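Local coordinates for protein MGS-M5 (PDB 4Q3N) that probably acts as an NAD-dependent L-lactate dehydrogenase, interconverting lactate and pyruvate in a tetrameric Rossmann-fold enzyme, at residues K67-A72 with K105-S110. Residues are numbered along the deposited sequence; the frame is centred on the assembly and turned at random. Where two conformers were deposited one is given.
Sequences KDCKDA and KNIMSS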
# COMPACT_ATOMS: atom_id res chain seq x y z
N LYS A 67 30.11 7.50 -9.81
CA LYS A 67 29.58 8.78 -10.28
C LYS A 67 28.06 8.86 -10.16
O LYS A 67 27.51 9.96 -10.03
CB LYS A 67 30.03 9.06 -11.73
CG LYS A 67 29.45 8.14 -12.80
CD LYS A 67 29.96 8.55 -14.20
CE LYS A 67 29.45 7.62 -15.31
NZ LYS A 67 27.95 7.55 -15.38
N ASP A 68 27.36 7.73 -10.18
CA ASP A 68 25.90 7.80 -9.94
C ASP A 68 25.49 8.22 -8.55
O ASP A 68 24.31 8.47 -8.31
CB ASP A 68 25.25 6.44 -10.24
CG ASP A 68 25.36 6.09 -11.69
OD1 ASP A 68 24.86 6.88 -12.53
OD2 ASP A 68 26.03 5.08 -12.00
N CYS A 69 26.44 8.32 -7.62
CA CYS A 69 26.14 8.75 -6.27
C CYS A 69 25.89 10.24 -6.20
O CYS A 69 25.39 10.74 -5.19
CB CYS A 69 27.28 8.40 -5.31
SG CYS A 69 27.40 6.62 -5.02
N LYS A 70 26.27 10.96 -7.25
CA LYS A 70 26.39 12.42 -7.14
C LYS A 70 25.10 13.05 -6.63
O LYS A 70 25.13 13.91 -5.75
CB LYS A 70 26.75 13.04 -8.48
CG LYS A 70 26.78 14.58 -8.44
CD LYS A 70 27.28 15.16 -9.77
CE LYS A 70 27.17 16.68 -9.76
NZ LYS A 70 28.19 17.32 -10.63
N ASP A 71 23.96 12.60 -7.15
CA ASP A 71 22.67 13.18 -6.75
C ASP A 71 21.81 12.15 -6.01
O ASP A 71 20.60 12.24 -6.03
CB ASP A 71 21.93 13.68 -7.98
CG ASP A 71 21.87 12.62 -9.07
OD1 ASP A 71 22.59 11.56 -8.95
OD2 ASP A 71 21.12 12.84 -10.06
N ALA A 72 22.43 11.13 -5.43
CA ALA A 72 21.69 10.16 -4.61
C ALA A 72 21.35 10.80 -3.26
O ALA A 72 22.15 11.57 -2.74
CB ALA A 72 22.50 8.91 -4.41
N LYS A 105 35.51 7.09 0.25
CA LYS A 105 36.27 8.04 -0.57
C LYS A 105 35.74 8.08 -1.99
O LYS A 105 35.62 9.15 -2.58
CB LYS A 105 37.77 7.67 -0.61
CG LYS A 105 38.49 7.77 0.75
CD LYS A 105 38.08 8.98 1.61
CE LYS A 105 39.19 9.35 2.59
NZ LYS A 105 38.79 10.31 3.65
N ASN A 106 35.46 6.92 -2.57
CA ASN A 106 34.90 6.85 -3.92
C ASN A 106 33.51 7.52 -3.97
O ASN A 106 33.18 8.22 -4.96
CB ASN A 106 34.81 5.39 -4.38
CG ASN A 106 36.20 4.84 -4.78
OD1 ASN A 106 37.00 5.59 -5.27
ND2 ASN A 106 36.48 3.58 -4.52
N ILE A 107 32.69 7.31 -2.94
CA ILE A 107 31.38 7.97 -2.90
C ILE A 107 31.56 9.49 -2.86
O ILE A 107 30.92 10.23 -3.62
CB ILE A 107 30.54 7.54 -1.68
CG1 ILE A 107 30.14 6.06 -1.76
CG2 ILE A 107 29.23 8.43 -1.56
CD1 ILE A 107 29.63 5.55 -0.43
N MET A 108 32.46 9.96 -1.98
CA MET A 108 32.61 11.41 -1.82
C MET A 108 33.19 12.06 -3.07
O MET A 108 32.85 13.20 -3.35
CB MET A 108 33.46 11.76 -0.59
CG MET A 108 32.89 11.18 0.72
SD MET A 108 31.11 11.56 1.00
CE MET A 108 31.25 13.34 1.14
N SER A 109 34.04 11.34 -3.81
CA SER A 109 34.63 11.84 -5.06
C SER A 109 33.56 12.22 -6.08
O SER A 109 33.80 13.04 -6.97
CB SER A 109 35.58 10.78 -5.69
OG SER A 109 34.86 9.69 -6.26
N SER A 110 32.39 11.59 -5.98
CA SER A 110 31.37 11.84 -6.98
C SER A 110 30.72 13.23 -6.84
O SER A 110 30.03 13.68 -7.74
CB SER A 110 30.26 10.77 -6.89
OG SER A 110 29.48 10.98 -5.73
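The carbonyl group of Ser110 is met from above one of its faces by the Lys70 side chain: Lys70 CB lies 3.4 Å from Ser110 O, and its elevation from the CA-C-O plane is steep, near 50°. CG of the same lysine makes an equally close approach at a lower elevation. With CG anti to the backbone N (chi1 176°) and the chain extended beyond CG, the lysine runs past this oxygen and carries its ammonium end away from the helix. A second flat group, the Ile107 carbonyl, receives the Ser110 hydroxyl in its own plane, with OG to O 2.7 Å and a C=O...OG angle of 159°. The same oxygen also accepts Ser110 N at 3.1 Å, an i+3 bond of 3-10 type. Because OG donates to Ile107 and also accepts from Phe112 N, two hydrogen bonds hold the serine hydroxyl.

No hydrogen bond crosses between 67-72 and 105-110; the evidence is for van der Waals packing. Both belong to connections of the NAD-binding Rossmann domain: 67-72 leads from strand 60-63 into strand 74-77, while helix 89-109 is the helix of a beta-alpha-beta crossover between the neighbouring parallel strands 74-77 and 115-118. Where they meet, Cys69 CB packs on Ser110 OG at 3.4 Å and, more loosely, on Ile107 CG2 at 4.2 Å. The Cys69 and Ile107 side chains both touch Val75 of strand 74-77, and Cys69 also reaches Val7 of strand 5-9. Beside them Lys67 CA borders Ser110 CB at 4.0 Å. The turn itself is closed by Ala72 N to Cys69 O (3.0 Å), a type I beta turn; Asp68 and Asp71 leave the backbone on the side away from the helix, and their carboxylates form salt bridges with Lys62 and Lys5, respectively.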